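Local coordinates for cortical-lytic enzyme (Clostridium perfringens, PDB 5JIP), which acts as a muramidase, probably with lysozyme-type glycosidase activity, in hydrolysis of the spore cortex peptidoglycan during germination, at residues P17-F22 and L29-N34; F153-Y158 and P191-W196; L238-S243 and I247-T252. All coordinates share one frame; numbering follows the deposited sequence.

Contact 1 of 3, residues P17-F22 and L29-N34; sequences PDLNEF and LTLAKN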
ATOM      1  N   PRO A  17      -7.647  15.403  22.646  1.00  5.86           N
ATOM      2  CA  PRO A  17      -7.504  14.869  23.997  1.00  6.52           C
ATOM      3  C   PRO A  17      -7.813  13.383  24.060  1.00  7.15           C
ATOM      4  O   PRO A  17      -8.440  12.810  23.168  1.00  6.39           O
ATOM      5  CB  PRO A  17      -8.555  15.672  24.774  1.00  8.07           C
ATOM      6  CG  PRO A  17      -9.678  15.796  23.763  1.00  7.14           C
ATOM      7  CD  PRO A  17      -8.969  16.045  22.451  1.00  5.48           C
ATOM      8  N   ASP A  18      -7.382  12.763  25.157  1.00  5.56           N
ATOM      9  CA  ASP A  18      -8.008  11.511  25.556  1.00  4.69           C
ATOM     10  C   ASP A  18      -8.664  11.705  26.915  1.00  6.60           C
ATOM     11  O   ASP A  18      -8.196  12.493  27.752  1.00  6.86           O
ATOM     12  CB  ASP A  18      -7.029  10.320  25.557  1.00  6.00           C
ATOM     13  CG  ASP A  18      -5.811  10.549  26.429  1.00  8.71           C
ATOM     14  OD1 ASP A  18      -4.833  11.143  25.929  1.00  7.22           O
ATOM     15  OD2 ASP A  18      -5.831  10.119  27.602  1.00  7.39           O
ATOM     16  N   LEU A  19      -9.785  11.003  27.092  1.00  7.41           N
ATOM     17  CA  LEU A  19     -10.735  11.236  28.180  1.00  9.09           C
ATOM     18  C   LEU A  19     -11.200   9.906  28.759  1.00  8.70           C
ATOM     19  O   LEU A  19     -11.118   8.858  28.111  1.00  6.00           O
ATOM     20  CB  LEU A  19     -11.975  12.008  27.693  1.00  6.27           C
ATOM     21  CG  LEU A  19     -11.796  13.303  26.900  1.00  8.21           C
ATOM     22  CD1 LEU A  19     -13.143  13.749  26.310  1.00 13.01           C
ATOM     23  CD2 LEU A  19     -11.213  14.377  27.771  1.00  9.77           C
ATOM     24  N   ASN A  20     -11.704   9.950  29.990  1.00  7.98           N
ATOM     25  CA  ASN A  20     -12.361   8.788  30.569  1.00  6.70           C
ATOM     26  C   ASN A  20     -13.397   9.278  31.575  1.00  7.67           C
ATOM     27  O   ASN A  20     -13.706  10.468  31.635  1.00  7.06           O
ATOM     28  CB  ASN A  20     -11.342   7.816  31.175  1.00  7.62           C
ATOM     29  CG  ASN A  20     -10.528   8.426  32.312  1.00 11.46           C
ATOM     30  OD1 ASN A  20     -10.966   9.341  33.017  1.00 11.28           O
ATOM     31  ND2 ASN A  20      -9.320   7.927  32.471  1.00 11.17           N
ATOM     32  N   GLU A  21     -13.959   8.348  32.349  1.00  8.20           N
ATOM     33  CA  GLU A  21     -15.057   8.723  33.240  1.00 11.75           C
ATOM     34  C   GLU A  21     -14.658   9.740  34.304  1.00 11.68           C
ATOM     35  O   GLU A  21     -15.545  10.341  34.934  1.00  9.36           O
ATOM     36  CB  GLU A  21     -15.613   7.471  33.899  1.00  7.02           C
ATOM     37  CG  GLU A  21     -14.692   6.817  34.894  1.00  9.18           C
ATOM     38  CD  GLU A  21     -15.294   5.544  35.433  1.00 11.61           C
ATOM     39  OE1 GLU A  21     -15.898   5.603  36.540  1.00 13.77           O
ATOM     40  OE2 GLU A  21     -15.204   4.509  34.736  1.00  8.68           O
ATOM     41  N   PHE A  22     -13.366   9.958  34.516  1.00 10.02           N
ATOM     42  CA  PHE A  22     -12.908  10.916  35.521  1.00 13.32           C
ATOM     43  C   PHE A  22     -12.646  12.286  34.928  1.00 10.63           C
ATOM     44  O   PHE A  22     -12.313  13.221  35.659  1.00 11.54           O
ATOM     45  CB  PHE A  22     -11.652  10.357  36.235  1.00 14.49           C
ATOM     46  CG  PHE A  22     -11.855   8.957  36.738  1.00 10.95           C
ATOM     47  CD1 PHE A  22     -12.819   8.701  37.700  1.00 13.98           C
ATOM     48  CD2 PHE A  22     -11.111   7.888  36.232  1.00 11.83           C
ATOM     49  CE1 PHE A  22     -13.035   7.428  38.139  1.00 13.32           C
ATOM     50  CE2 PHE A  22     -11.334   6.618  36.661  1.00 10.20           C
ATOM     51  CZ  PHE A  22     -12.283   6.374  37.625  1.00 10.22           C
ATOM     52  N   LEU A  29     -19.504  19.713  22.242  1.00 10.48           N
ATOM     53  CA  LEU A  29     -19.728  20.701  21.204  1.00  9.35           C
ATOM     54  C   LEU A  29     -18.540  21.653  21.114  1.00 13.92           C
ATOM     55  O   LEU A  29     -18.157  22.092  20.025  1.00 13.90           O
ATOM     56  CB  LEU A  29     -21.041  21.461  21.459  1.00 11.96           C
ATOM     57  CG  LEU A  29     -21.476  22.375  20.325  1.00 25.59           C
ATOM     58  CD1 LEU A  29     -21.677  21.584  19.046  1.00 23.50           C
ATOM     59  CD2 LEU A  29     -22.755  23.108  20.711  1.00 20.20           C
ATOM     60  N   THR A  30     -17.945  21.988  22.253  1.00 11.00           N
ATOM     61  CA  THR A  30     -16.761  22.832  22.236  1.00  9.22           C
ATOM     62  C   THR A  30     -15.562  22.082  21.659  1.00 12.07           C
ATOM     63  O   THR A  30     -14.809  22.629  20.844  1.00 10.41           O
ATOM     64  CB  THR A  30     -16.469  23.307  23.649  1.00 11.62           C
ATOM     65  OG1 THR A  30     -17.606  24.024  24.133  1.00 14.75           O
ATOM     66  CG2 THR A  30     -15.232  24.213  23.706  1.00 14.32           C
ATOM     67  N   LEU A  31     -15.381  20.825  22.057  1.00 11.02           N
ATOM     68  CA  LEU A  31     -14.250  20.053  21.553  1.00  8.78           C
ATOM     69  C   LEU A  31     -14.341  19.823  20.045  1.00 11.27           C
ATOM     70  O   LEU A  31     -13.316  19.676  19.379  1.00 12.54           O
ATOM     71  CB  LEU A  31     -14.191  18.723  22.286  1.00 10.10           C
ATOM     72  CG  LEU A  31     -13.815  18.774  23.780  1.00  9.94           C
ATOM     73  CD1 LEU A  31     -13.838  17.381  24.379  1.00 12.92           C
ATOM     74  CD2 LEU A  31     -12.446  19.423  23.963  1.00 11.76           C
ATOM     75  N   ALA A  32     -15.551  19.759  19.498  1.00  9.64           N
ATOM     76  CA  ALA A  32     -15.705  19.554  18.060  1.00  7.53           C
ATOM     77  C   ALA A  32     -15.029  20.654  17.271  1.00 13.75           C
ATOM     78  O   ALA A  32     -14.639  20.445  16.112  1.00 16.51           O
ATOM     79  CB  ALA A  32     -17.188  19.479  17.691  1.00 14.10           C
ATOM     80  N   LYS A  33     -14.887  21.835  17.871  1.00 12.91           N
ATOM     81  CA  LYS A  33     -14.309  22.989  17.199  1.00 14.62           C
ATOM     82  C   LYS A  33     -12.800  23.056  17.332  1.00 14.62           C
ATOM     83  O   LYS A  33     -12.148  23.710  16.501  1.00 16.13           O
ATOM     84  CB  LYS A  33     -14.876  24.302  17.763  1.00 16.58           C
ATOM     85  CG  LYS A  33     -16.347  24.500  17.535  1.00 30.88           C
ATOM     86  CD  LYS A  33     -16.686  24.594  16.055  1.00 38.66           C
ATOM     87  CE  LYS A  33     -17.841  23.661  15.702  1.00 47.69           C
ATOM     88  NZ  LYS A  33     -17.391  22.282  15.361  1.00 41.86           N
ATOM     89  N   ASN A  34     -12.225  22.400  18.336  1.00  9.43           N
ATOM     90  CA  ASN A  34     -10.798  22.522  18.577  1.00 12.57           C
ATOM     91  C   ASN A  34     -10.030  21.207  18.548  1.00 10.17           C
ATOM     92  O   ASN A  34      -8.799  21.243  18.633  1.00 11.35           O
ATOM     93  CB  ASN A  34     -10.536  23.272  19.903  1.00 12.84           C
ATOM     94  CG  ASN A  34     -11.075  22.558  21.133  1.00 13.81           C
ATOM     95  OD1 ASN A  34     -11.270  21.327  21.150  1.00 11.39           O
ATOM     96  ND2 ASN A  34     -11.319  23.338  22.187  1.00 12.51           N
TER

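Contact 2 of 3, residues F153-Y158 and P191-W196; sequences FFIGLY and PNVGGW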
ATOM      1  N   PHE A 153       9.072   6.031  29.635  1.00 16.48           N
ATOM      2  CA  PHE A 153       9.643   5.445  30.848  1.00 17.00           C
ATOM      3  C   PHE A 153       9.387   3.946  30.912  1.00 19.14           C
ATOM      4  O   PHE A 153      10.306   3.152  31.169  1.00 17.36           O
ATOM      5  CB  PHE A 153       9.064   6.144  32.068  1.00 14.06           C
ATOM      6  CG  PHE A 153       9.544   5.580  33.369  1.00 20.86           C
ATOM      7  CD1 PHE A 153      10.766   5.955  33.881  1.00 19.78           C
ATOM      8  CD2 PHE A 153       8.774   4.672  34.077  1.00 25.32           C
ATOM      9  CE1 PHE A 153      11.223   5.430  35.074  1.00 27.18           C
ATOM     10  CE2 PHE A 153       9.227   4.150  35.268  1.00 26.17           C
ATOM     11  CZ  PHE A 153      10.448   4.536  35.767  1.00 24.83           C
ATOM     12  N   PHE A 154       8.137   3.547  30.665  1.00 11.71           N
ATOM     13  CA  PHE A 154       7.734   2.150  30.718  1.00 12.67           C
ATOM     14  C   PHE A 154       8.523   1.302  29.726  1.00 13.36           C
ATOM     15  O   PHE A 154       9.002   0.216  30.072  1.00 18.96           O
ATOM     16  CB  PHE A 154       6.231   2.058  30.441  1.00 14.39           C
ATOM     17  CG  PHE A 154       5.631   0.725  30.726  1.00 12.90           C
ATOM     18  CD1 PHE A 154       5.211   0.413  32.001  1.00 11.69           C
ATOM     19  CD2 PHE A 154       5.450  -0.216  29.710  1.00 10.17           C
ATOM     20  CE1 PHE A 154       4.649  -0.813  32.277  1.00 10.25           C
ATOM     21  CE2 PHE A 154       4.878  -1.443  29.975  1.00 14.01           C
ATOM     22  CZ  PHE A 154       4.479  -1.751  31.254  1.00  8.76           C
ATOM     23  N   ILE A 155       8.657   1.779  28.476  1.00 14.42           N
ATOM     24  CA  ILE A 155       9.466   1.071  27.491  1.00 14.02           C
ATOM     25  C   ILE A 155      10.865   0.856  28.054  1.00 15.94           C
ATOM     26  O   ILE A 155      11.433  -0.231  27.937  1.00 16.58           O
ATOM     27  CB  ILE A 155       9.489   1.846  26.154  1.00 16.05           C
ATOM     28  CG1 ILE A 155       8.112   1.764  25.469  1.00 18.69           C
ATOM     29  CG2 ILE A 155      10.556   1.309  25.217  1.00 23.97           C
ATOM     30  CD1 ILE A 155       7.969   2.674  24.260  1.00 20.64           C
ATOM     31  N   GLY A 156      11.415   1.878  28.714  1.00 20.21           N
ATOM     32  CA  GLY A 156      12.762   1.787  29.260  1.00 20.61           C
ATOM     33  C   GLY A 156      12.891   0.772  30.378  1.00 22.18           C
ATOM     34  O   GLY A 156      13.948   0.159  30.548  1.00 19.71           O
ATOM     35  N   LEU A 157      11.827   0.571  31.146  1.00 18.73           N
ATOM     36  CA  LEU A 157      11.839  -0.458  32.179  1.00 23.75           C
ATOM     37  C   LEU A 157      11.949  -1.850  31.592  1.00 19.16           C
ATOM     38  O   LEU A 157      12.371  -2.784  32.279  1.00 20.43           O
ATOM     39  CB  LEU A 157      10.561  -0.401  33.007  1.00 22.51           C
ATOM     40  CG  LEU A 157      10.437   0.598  34.124  1.00 26.42           C
ATOM     41  CD1 LEU A 157       9.028   0.456  34.668  1.00 26.67           C
ATOM     42  CD2 LEU A 157      11.464   0.324  35.203  1.00 30.54           C
ATOM     43  N   TYR A 158      11.493  -2.026  30.363  1.00 15.79           N
ATOM     44  CA  TYR A 158      11.396  -3.340  29.743  1.00 21.46           C
ATOM     45  C   TYR A 158      12.381  -3.474  28.589  1.00 20.53           C
ATOM     46  O   TYR A 158      12.088  -4.088  27.564  1.00 16.58           O
ATOM     47  CB  TYR A 158       9.967  -3.600  29.293  1.00 17.94           C
ATOM     48  CG  TYR A 158       9.083  -3.984  30.449  1.00 20.89           C
ATOM     49  CD1 TYR A 158       9.059  -5.290  30.916  1.00 17.18           C
ATOM     50  CD2 TYR A 158       8.301  -3.031  31.100  1.00 20.58           C
ATOM     51  CE1 TYR A 158       8.265  -5.651  31.984  1.00 15.97           C
ATOM     52  CE2 TYR A 158       7.497  -3.380  32.172  1.00 15.81           C
ATOM     53  CZ  TYR A 158       7.480  -4.687  32.605  1.00 20.11           C
ATOM     54  OH  TYR A 158       6.689  -5.057  33.657  1.00 21.92           O
ATOM     55  N   PRO A 191      12.280  10.333  21.456  1.00  9.01           N
ATOM     56  CA  PRO A 191      13.337   9.630  20.729  1.00 13.67           C
ATOM     57  C   PRO A 191      12.788   8.402  20.035  1.00 15.95           C
ATOM     58  O   PRO A 191      11.749   7.858  20.399  1.00 10.21           O
ATOM     59  CB  PRO A 191      14.324   9.238  21.829  1.00 16.54           C
ATOM     60  CG  PRO A 191      13.481   9.010  22.994  1.00 13.23           C
ATOM     61  CD  PRO A 191      12.361  10.042  22.900  1.00  9.48           C
ATOM     62  N   ASN A 192      13.543   7.920  19.060  1.00 18.10           N
ATOM     63  CA  ASN A 192      13.188   6.673  18.392  1.00 18.58           C
ATOM     64  C   ASN A 192      13.571   5.509  19.302  1.00 20.81           C
ATOM     65  O   ASN A 192      14.716   5.409  19.746  1.00 29.50           O
ATOM     66  CB  ASN A 192      13.858   6.593  17.017  1.00 26.72           C
ATOM     67  CG  ASN A 192      13.250   7.592  15.992  1.00 31.72           C
ATOM     68  OD1 ASN A 192      12.103   8.061  16.116  1.00 29.63           O
ATOM     69  ND2 ASN A 192      14.013   7.882  14.961  1.00 33.02           N
ATOM     70  N   VAL A 193      12.604   4.643  19.610  1.00 14.93           N
ATOM     71  CA  VAL A 193      12.767   3.581  20.598  1.00 14.27           C
ATOM     72  C   VAL A 193      11.940   2.373  20.180  1.00 16.77           C
ATOM     73  O   VAL A 193      11.045   2.466  19.335  1.00 10.42           O
ATOM     74  CB  VAL A 193      12.352   4.024  22.026  1.00 12.99           C
ATOM     75  CG1 VAL A 193      13.264   5.126  22.538  1.00 23.00           C
ATOM     76  CG2 VAL A 193      10.925   4.474  22.060  1.00 16.34           C
ATOM     77  N   GLY A 194      12.229   1.235  20.812  1.00 12.45           N
ATOM     78  CA  GLY A 194      11.454   0.022  20.633  1.00 10.03           C
ATOM     79  C   GLY A 194      11.428  -0.523  19.227  1.00  9.32           C
ATOM     80  O   GLY A 194      10.552  -1.321  18.905  1.00 11.15           O
ATOM     81  N   GLY A 195      12.359  -0.118  18.371  1.00 12.69           N
ATOM     82  CA  GLY A 195      12.319  -0.529  16.982  1.00 11.26           C
ATOM     83  C   GLY A 195      11.244   0.127  16.153  1.00 13.40           C
ATOM     84  O   GLY A 195      11.120  -0.193  14.968  1.00 12.42           O
ATOM     85  N   TRP A 196      10.440   1.014  16.741  1.00  9.84           N
ATOM     86  CA  TRP A 196       9.437   1.758  16.003  1.00 11.26           C
ATOM     87  C   TRP A 196      10.101   2.824  15.150  1.00  7.78           C
ATOM     88  O   TRP A 196      10.833   3.676  15.668  1.00  8.94           O
ATOM     89  CB  TRP A 196       8.455   2.403  16.980  1.00  8.58           C
ATOM     90  CG  TRP A 196       7.345   1.478  17.415  1.00  5.87           C
ATOM     91  CD1 TRP A 196       6.313   1.000  16.636  1.00  4.91           C
ATOM     92  CD2 TRP A 196       7.125   0.947  18.731  1.00  6.86           C
ATOM     93  NE1 TRP A 196       5.489   0.203  17.384  1.00  4.09           N
ATOM     94  CE2 TRP A 196       5.952   0.174  18.678  1.00  4.00           C
ATOM     95  CE3 TRP A 196       7.799   1.069  19.956  1.00  7.77           C
ATOM     96  CZ2 TRP A 196       5.463  -0.507  19.786  1.00  5.78           C
ATOM     97  CZ3 TRP A 196       7.296   0.404  21.056  1.00  8.51           C
ATOM     98  CH2 TRP A 196       6.142  -0.374  20.963  1.00  8.13           C
TER

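Contact 3 of 3, residues L238-S243 and I247-T252; sequences LNAYIS and IFVNWT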
ATOM      1  N   LEU A 238     -19.322   3.431  -7.813  1.00 13.10           N
ATOM      2  CA  LEU A 238     -19.009   2.129  -8.366  1.00 14.14           C
ATOM      3  C   LEU A 238     -19.940   1.842  -9.532  1.00 17.42           C
ATOM      4  O   LEU A 238     -21.142   2.080  -9.456  1.00 15.40           O
ATOM      5  CB  LEU A 238     -19.159   1.041  -7.306  1.00 12.29           C
ATOM      6  CG  LEU A 238     -18.796  -0.374  -7.758  1.00 11.93           C
ATOM      7  CD1 LEU A 238     -17.312  -0.476  -8.149  1.00 13.17           C
ATOM      8  CD2 LEU A 238     -19.176  -1.404  -6.653  1.00 18.02           C
ATOM      9  N   ASN A 239     -19.384   1.288 -10.594  1.00 11.55           N
ATOM     10  CA  ASN A 239     -20.133   1.024 -11.816  1.00 14.98           C
ATOM     11  C   ASN A 239     -19.471  -0.138 -12.529  1.00 15.70           C
ATOM     12  O   ASN A 239     -18.252  -0.298 -12.473  1.00 13.94           O
ATOM     13  CB  ASN A 239     -20.170   2.244 -12.739  1.00 16.42           C
ATOM     14  CG  ASN A 239     -20.960   1.982 -14.004  1.00 27.40           C
ATOM     15  OD1 ASN A 239     -22.133   1.609 -13.951  1.00 24.25           O
ATOM     16  ND2 ASN A 239     -20.317   2.166 -15.150  1.00 26.78           N
ATOM     17  N   ALA A 240     -20.282  -0.951 -13.191  1.00 16.95           N
ATOM     18  CA  ALA A 240     -19.747  -2.084 -13.925  1.00 13.81           C
ATOM     19  C   ALA A 240     -20.661  -2.396 -15.095  1.00 18.23           C
ATOM     20  O   ALA A 240     -21.867  -2.140 -15.042  1.00 15.79           O
ATOM     21  CB  ALA A 240     -19.626  -3.325 -13.030  1.00 15.48           C
ATOM     22  N   TYR A 241     -20.078  -2.995 -16.135  1.00 18.09           N
ATOM     23  CA  TYR A 241     -20.844  -3.514 -17.260  1.00 17.52           C
ATOM     24  C   TYR A 241     -20.114  -4.726 -17.815  1.00 19.17           C
ATOM     25  O   TYR A 241     -18.899  -4.877 -17.634  1.00 17.25           O
ATOM     26  CB  TYR A 241     -21.064  -2.435 -18.343  1.00 18.02           C
ATOM     27  CG  TYR A 241     -19.814  -1.968 -19.070  1.00 21.57           C
ATOM     28  CD1 TYR A 241     -19.332  -2.650 -20.186  1.00 20.61           C
ATOM     29  CD2 TYR A 241     -19.126  -0.833 -18.653  1.00 24.76           C
ATOM     30  CE1 TYR A 241     -18.204  -2.226 -20.854  1.00 25.57           C
ATOM     31  CE2 TYR A 241     -17.984  -0.398 -19.312  1.00 20.78           C
ATOM     32  CZ  TYR A 241     -17.531  -1.098 -20.414  1.00 24.95           C
ATOM     33  OH  TYR A 241     -16.410  -0.679 -21.075  1.00 23.00           O
ATOM     34  N   ILE A 242     -20.870  -5.591 -18.494  1.00 16.80           N
ATOM     35  CA  ILE A 242     -20.333  -6.788 -19.129  1.00 22.07           C
ATOM     36  C   ILE A 242     -20.299  -6.563 -20.632  1.00 22.25           C
ATOM     37  O   ILE A 242     -21.281  -6.106 -21.220  1.00 23.72           O
ATOM     38  CB  ILE A 242     -21.155  -8.036 -18.777  1.00 22.85           C
ATOM     39  CG1 ILE A 242     -21.076  -8.289 -17.269  1.00 24.42           C
ATOM     40  CG2 ILE A 242     -20.654  -9.231 -19.540  1.00 30.94           C
ATOM     41  CD1 ILE A 242     -21.740  -9.577 -16.805  1.00 37.58           C
ATOM     42  N   SER A 243     -19.167  -6.872 -21.244  1.00 24.91           N
ATOM     43  CA  SER A 243     -19.034  -6.829 -22.694  1.00 30.19           C
ATOM     44  C   SER A 243     -18.074  -7.936 -23.081  1.00 28.26           C
ATOM     45  O   SER A 243     -17.017  -8.096 -22.456  1.00 23.34           O
ATOM     46  CB  SER A 243     -18.522  -5.471 -23.180  1.00 28.00           C
ATOM     47  OG  SER A 243     -18.474  -5.403 -24.595  1.00 29.24           O
ATOM     48  N   ILE A 247     -15.789  -8.286 -17.438  1.00 19.87           N
ATOM     49  CA  ILE A 247     -16.494  -7.321 -16.607  1.00 16.85           C
ATOM     50  C   ILE A 247     -15.625  -6.081 -16.484  1.00 16.18           C
ATOM     51  O   ILE A 247     -14.473  -6.158 -16.042  1.00 18.74           O
ATOM     52  CB  ILE A 247     -16.831  -7.897 -15.226  1.00 17.36           C
ATOM     53  CG1 ILE A 247     -17.561  -9.233 -15.378  1.00 19.82           C
ATOM     54  CG2 ILE A 247     -17.728  -6.919 -14.469  1.00 12.56           C
ATOM     55  CD1 ILE A 247     -17.723 -10.002 -14.099  1.00 25.59           C
ATOM     56  N   PHE A 248     -16.170  -4.937 -16.887  1.00 15.66           N
ATOM     57  CA  PHE A 248     -15.470  -3.658 -16.830  1.00 11.30           C
ATOM     58  C   PHE A 248     -15.990  -2.905 -15.611  1.00 15.19           C
ATOM     59  O   PHE A 248     -17.166  -2.538 -15.563  1.00 14.23           O
ATOM     60  CB  PHE A 248     -15.698  -2.864 -18.117  1.00 16.28           C
ATOM     61  CG  PHE A 248     -15.068  -3.498 -19.323  1.00 19.71           C
ATOM     62  CD1 PHE A 248     -15.685  -4.564 -19.960  1.00 23.55           C
ATOM     63  CD2 PHE A 248     -13.853  -3.035 -19.807  1.00 20.59           C
ATOM     64  CE1 PHE A 248     -15.097  -5.160 -21.074  1.00 31.07           C
ATOM     65  CE2 PHE A 248     -13.255  -3.624 -20.909  1.00 31.71           C
ATOM     66  CZ  PHE A 248     -13.874  -4.688 -21.549  1.00 30.62           C
ATOM     67  N   VAL A 249     -15.126  -2.685 -14.625  1.00 12.39           N
ATOM     68  CA  VAL A 249     -15.518  -2.071 -13.358  1.00 11.79           C
ATOM     69  C   VAL A 249     -14.791  -0.746 -13.202  1.00 10.29           C
ATOM     70  O   VAL A 249     -13.601  -0.636 -13.509  1.00 10.87           O
ATOM     71  CB  VAL A 249     -15.214  -3.003 -12.161  1.00 14.40           C
ATOM     72  CG1 VAL A 249     -15.769  -2.409 -10.867  1.00 12.20           C
ATOM     73  CG2 VAL A 249     -15.771  -4.412 -12.407  1.00 10.52           C
ATOM     74  N   ASN A 250     -15.504   0.268 -12.711  1.00 10.20           N
ATOM     75  CA  ASN A 250     -14.849   1.547 -12.462  1.00 10.84           C
ATOM     76  C   ASN A 250     -15.471   2.192 -11.233  1.00 10.12           C
ATOM     77  O   ASN A 250     -16.551   1.797 -10.775  1.00 12.92           O
ATOM     78  CB  ASN A 250     -14.920   2.479 -13.685  1.00 15.80           C
ATOM     79  CG  ASN A 250     -16.297   3.062 -13.901  1.00 16.35           C
ATOM     80  OD1 ASN A 250     -17.218   2.379 -14.352  1.00 24.78           O
ATOM     81  ND2 ASN A 250     -16.433   4.337 -13.617  1.00 22.75           N
ATOM     82  N   TRP A 251     -14.757   3.172 -10.680  1.00  9.77           N
ATOM     83  CA  TRP A 251     -15.216   3.832  -9.463  1.00  9.03           C
ATOM     84  C   TRP A 251     -14.571   5.204  -9.351  1.00  9.42           C
ATOM     85  O   TRP A 251     -13.608   5.532 -10.050  1.00 13.05           O
ATOM     86  CB  TRP A 251     -14.912   2.962  -8.223  1.00 10.56           C
ATOM     87  CG  TRP A 251     -13.460   2.565  -8.066  1.00  8.25           C
ATOM     88  CD1 TRP A 251     -12.500   3.246  -7.391  1.00  7.50           C
ATOM     89  CD2 TRP A 251     -12.822   1.386  -8.591  1.00  7.07           C
ATOM     90  NE1 TRP A 251     -11.287   2.567  -7.463  1.00  7.95           N
ATOM     91  CE2 TRP A 251     -11.460   1.433  -8.198  1.00  5.50           C
ATOM     92  CE3 TRP A 251     -13.263   0.316  -9.364  1.00  6.95           C
ATOM     93  CZ2 TRP A 251     -10.539   0.437  -8.545  1.00  7.62           C
ATOM     94  CZ3 TRP A 251     -12.351  -0.677  -9.707  1.00  8.95           C
ATOM     95  CH2 TRP A 251     -11.002  -0.604  -9.300  1.00  8.43           C
ATOM     96  N   THR A 252     -15.131   6.020  -8.457  1.00 10.54           N
ATOM     97  CA  THR A 252     -14.518   7.282  -8.089  1.00 11.90           C
ATOM     98  C   THR A 252     -13.344   7.026  -7.172  1.00  9.87           C
ATOM     99  O   THR A 252     -13.423   6.197  -6.263  1.00 11.13           O
ATOM    100  CB  THR A 252     -15.531   8.182  -7.381  1.00 16.36           C
ATOM    101  OG1 THR A 252     -16.643   8.404  -8.248  1.00 15.75           O
ATOM    102  CG2 THR A 252     -14.885   9.516  -6.970  1.00 15.57           C
TER

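Contact 1 of 3, residues P17-F22 and L29-N34
P17, on the strand, and L31, on the helix, bring the two backbones nearest each other, with their CA atoms 8.9 Å apart, a separation that only side chains can bridge. L31 does so from the helix side. Its CG lies beside the backbone N (chi1 -69°) and the chain then runs out extended, carrying CD1 toward the strand. There CD1 meets L19 CD1 tip to tip at 4.2 Å, while the ring of P17 approaches the same methyl through CG at 4.5 Å. One leucine methyl thus rests against two strand residues, and the area buried is small, so this is a light hydrophobic touch. In a strand alternate side chains face opposite ways, and on the strand's other side D18 OD1 is hydrogen-bonded to both N220 ND2 and Q203 NE2. Past the strand the chain bends in an Asx turn, where N20 OD1 accepts from F22 N at 2.9 Å, the donor lying 30° out of the carbonyl plane. The contact joins the first two elements of a beta-alpha-beta unit in the barrel of this family 25 hydrolase. Strand 15-19 lies between strands 38-44 and 217-221, whose I38, V217 and L219 extend the apolar layer, and L210 packs on L31.

Contact 2 of 3, residues F153-Y158 and P191-W196
I155 reaches out from its helix with its terminal methyl CD1 placed against two side chains of the facing loop, V193 and W196. It meets W196 CZ3 at 4.0 Å and V193 CG2 at 4.1 Å, running aslant to both, so that the methyl is shared between the indole and the valine branch. An extended chi2 of 171° carries CD1 that far from the helix backbone. On the valine, CG2 is the branch that sits between the backbone N and the carbonyl carbon. The indole is also held at its nitrogen, where NE1 donates to the carbonyl of M173. The turn runs over the indole, with G194 O 3.7 Å above one face, toward the rim. That oxygen belongs to a type I' beta turn from V193 to W196, closed by W196 N to V193 O at 3.0 Å. Its two central positions are G194 and G195, both with positive phi, and the turn brings V193 and W196 together on I155. The helix itself, 152-157, follows directly on strand 147-151 of the barrel sheet, while the loop lies between strands 175-178 and 201-208. L148 and T150 of strand 147-151 pack against W196 and I155, respectively, and L152 of the helix touches V193.

Contact 3 of 3, residues L238-S243 and I247-T252
Y241 and F248 meet through a ring and a methylene: F248 CB sits over one face of the tyrosine, 3.4 Å from Y241 CZ, in a CH-pi contact. The two ring planes are nearly parallel, 6° apart, yet slid so far that they barely overlap, with centroids 5.0 Å apart and the Y241 hydroxyl over a face of the phenylalanine. A chi1 of 67° turns the tyrosine across the neighbouring strand. Beside them, N239 ND2 donates to N250 OD1 at 3.2 Å; the bond lies in the carbonyl plane, although the two amides stand 80° apart. S243 O touches the edge of the F248 ring.

These pairs occupy one face of an antiparallel beta hairpin, strands 239-243 and 246-250, and its backbone sets them opposite each other. N239 with N250 and Y241 with F248 are the hydrogen-bonded pairs, exemplified by F248 N to Y241 O at 2.8 Å. Strand 246-250 pairs on its other side with strand 280-284, and these three strands together with the separate four-stranded sheet follow the strand order of a fibronectin type III-like sandwich.

The other face carries the non-hydrogen-bonded pairs. A240 CB touches V249 CG2 at 4.1 Å, and I242 and I247 lie side by side, touching through their CG1 atoms. L238 CD1 reaches V249 CG1 at 3.7 Å. The second sheet covers this side: I298 packs on I247 and V249, I296 on I242, and T314 and Y316 on L238, while the W251 ring meets that of Y262.

How the contacts relate
The three contacts follow one another along the chain, each closing before the next opens. Contacts 1 and 2 belong to the same family 25 barrel and its mixed sheet, contact 1 at strand 15-19 and contact 2 beside strand 147-151; their centres are about 28 Å apart and their nearest atoms about 15 Å. Contact 3 belongs to a separate antiparallel sandwich later in the chain, its centre about 43 Å from that of contact 1 and 48 Å from that of contact 2. The protein thus pairs a barrel with a beta-sandwich, and the contacts illustrate both: a helix on a barrel strand, a helix against a loop that follows another strand, and a hairpin within a sheet.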